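Local coordinates for dihydrodipicolinate synthase (PDB 3E96), which probably acts as a 4-hydroxy-tetrahydrodipicolinate synthase, a lyase of the DapA family, at residues Ala86-Ala91 and Val110-Pro115. Numbering follows the deposited sequence.
Sequences AGIGYA and VMIHMP
Ile88 reaches across to Val110 and Ile112 on the neighbouring strand, the closest approach of apolar side chains between 86-91 and 110-115. With chi1 at 63°, CG1 is flanked by both backbone neighbours, N and C, and the extended branch lays CD1 3.9 Å from Val110 CB and 4.0 Å from Ile112 CG1. Leu98 of helix 92-105 and Leu136 of helix 122-136 also touch Ile88. Cutting Ile88 back to an alanine is likely to open a gap between Val110, Ile112 and Leu98. Parallel pairing fixes the register: Met111 N donates to Ala86 O at 2.8 Å from above the carbonyl plane, Ile88 N to Met111 O at 2.9 Å, and His113 N to Ile88 O in a nearly straight bond of 3.0 Å. The pair exemplifies the right-handed beta-alpha-beta crossover from which TIM barrels are built, helix 92-105 linking adjacent strands. On the barrel-interior side, Gly87 brings no side chain, and its CA sits 4.2 Å from His113 NE2, which bonds to Cys53 O. Met111 CE lies 3.4 Å above the His113 ring plane, and Met111 neighbours the predicted Schiff-base Lys167. Past the strand ends the two segments part: the CB of Tyr90 points away from 110-115, and its ring meets Tyr90 of the second subunit.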
loop_
_atom_site.group_PDB
_atom_site.type_symbol
_atom_site.label_atom_id
_atom_site.label_comp_id
_atom_site.label_asym_id
_atom_site.label_seq_id
_atom_site.Cartn_x
_atom_site.Cartn_y
_atom_site.Cartn_z
ATOM N N ALA B 86 -2.306 -13.047 -13.924
ATOM C CA ALA B 86 -2.093 -11.607 -13.866
ATOM C C ALA B 86 -2.403 -10.954 -12.523
ATOM O O ALA B 86 -3.523 -11.039 -12.018
ATOM C CB ALA B 86 -2.907 -10.922 -14.970
ATOM N N GLY B 87 -1.399 -10.297 -11.950
ATOM C CA GLY B 87 -1.607 -9.609 -10.694
ATOM C C GLY B 87 -2.432 -8.359 -10.953
ATOM O O GLY B 87 -2.186 -7.639 -11.929
ATOM N N ILE B 88 -3.423 -8.115 -10.100
ATOM C CA ILE B 88 -4.276 -6.935 -10.218
ATOM C C ILE B 88 -4.498 -6.355 -8.822
ATOM O O ILE B 88 -4.238 -7.026 -7.816
ATOM C CB ILE B 88 -5.651 -7.272 -10.873
ATOM C CG1 ILE B 88 -6.440 -8.248 -9.999
ATOM C CG2 ILE B 88 -5.435 -7.876 -12.257
ATOM C CD1 ILE B 88 -7.835 -8.569 -10.558
ATOM N N GLY B 89 -4.963 -5.111 -8.752
ATOM C CA GLY B 89 -5.180 -4.492 -7.452
ATOM C C GLY B 89 -5.770 -3.093 -7.523
ATOM O O GLY B 89 -6.367 -2.727 -8.534
ATOM N N TYR B 90 -5.592 -2.325 -6.445
ATOM C CA TYR B 90 -6.090 -0.952 -6.317
ATOM C C TYR B 90 -7.592 -0.904 -6.024
ATOM O O TYR B 90 -8.160 -1.879 -5.537
ATOM C CB TYR B 90 -5.771 -0.148 -7.581
ATOM C CG TYR B 90 -4.289 -0.035 -7.862
ATOM C CD1 TYR B 90 -3.437 0.613 -6.966
ATOM C CD2 TYR B 90 -3.737 -0.568 -9.030
ATOM C CE1 TYR B 90 -2.073 0.732 -7.225
ATOM C CE2 TYR B 90 -2.373 -0.453 -9.301
ATOM C CZ TYR B 90 -1.549 0.198 -8.394
ATOM O OH TYR B 90 -0.201 0.322 -8.662
ATOM N N ALA B 91 -8.229 0.230 -6.304
ATOM C CA ALA B 91 -9.665 0.368 -6.071
ATOM C C ALA B 91 -10.396 -0.743 -6.827
ATOM O O ALA B 91 -9.930 -1.188 -7.877
ATOM C CB ALA B 91 -10.142 1.741 -6.547
ATOM N N VAL B 110 -6.248 -14.391 -12.683
ATOM C CA VAL B 110 -5.724 -13.181 -12.062
ATOM C C VAL B 110 -5.420 -13.469 -10.600
ATOM O O VAL B 110 -5.997 -14.386 -10.007
ATOM C CB VAL B 110 -6.740 -12.004 -12.104
ATOM C CG1 VAL B 110 -7.010 -11.590 -13.539
ATOM C CG2 VAL B 110 -8.034 -12.403 -11.395
ATOM N N MET B 111 -4.487 -12.708 -10.036
ATOM C CA MET B 111 -4.152 -12.816 -8.620
ATOM C C MET B 111 -4.492 -11.446 -8.053
ATOM O O MET B 111 -3.926 -10.431 -8.467
ATOM C CB MET B 111 -2.663 -13.094 -8.380
ATOM C CG MET B 111 -2.279 -13.046 -6.877
ATOM S SD MET B 111 -0.501 -13.062 -6.531
ATOM C CE MET B 111 -0.046 -11.418 -7.065
ATOM N N ILE B 112 -5.432 -11.408 -7.122
ATOM C CA ILE B 112 -5.809 -10.139 -6.530
ATOM C C ILE B 112 -4.897 -9.864 -5.344
ATOM O O ILE B 112 -4.908 -10.601 -4.354
ATOM C CB ILE B 112 -7.270 -10.152 -6.041
ATOM C CG1 ILE B 112 -8.192 -10.674 -7.149
ATOM C CG2 ILE B 112 -7.692 -8.739 -5.648
ATOM C CD1 ILE B 112 -9.645 -10.829 -6.708
ATOM N N HIS B 113 -4.092 -8.811 -5.461
ATOM C CA HIS B 113 -3.186 -8.418 -4.390
ATOM C C HIS B 113 -4.001 -8.058 -3.164
ATOM O O HIS B 113 -5.193 -7.776 -3.263
ATOM C CB HIS B 113 -2.375 -7.182 -4.792
ATOM C CG HIS B 113 -1.219 -7.480 -5.691
ATOM N ND1 HIS B 113 -0.033 -8.006 -5.227
ATOM C CD2 HIS B 113 -1.073 -7.343 -7.030
ATOM C CE1 HIS B 113 0.795 -8.182 -6.243
ATOM N NE2 HIS B 113 0.187 -7.787 -7.348
ATOM N N MET B 114 -3.354 -8.077 -2.005
ATOM C CA MET B 114 -4.024 -7.687 -0.777
ATOM C C MET B 114 -4.236 -6.188 -0.970
ATOM O O MET B 114 -3.334 -5.490 -1.429
ATOM C CB MET B 114 -3.104 -7.931 0.426
ATOM C CG MET B 114 -3.753 -7.684 1.786
ATOM S SD MET B 114 -4.941 -8.985 2.244
ATOM C CE MET B 114 -5.937 -8.091 3.592
ATOM N N PRO B 115 -5.432 -5.670 -0.647
ATOM C CA PRO B 115 -5.634 -4.229 -0.830
ATOM C C PRO B 115 -4.609 -3.426 -0.022
ATOM O O PRO B 115 -4.259 -3.810 1.094
ATOM C CB PRO B 115 -7.076 -4.017 -0.353
ATOM C CG PRO B 115 -7.297 -5.155 0.627
ATOM C CD PRO B 115 -6.628 -6.309 -0.075
#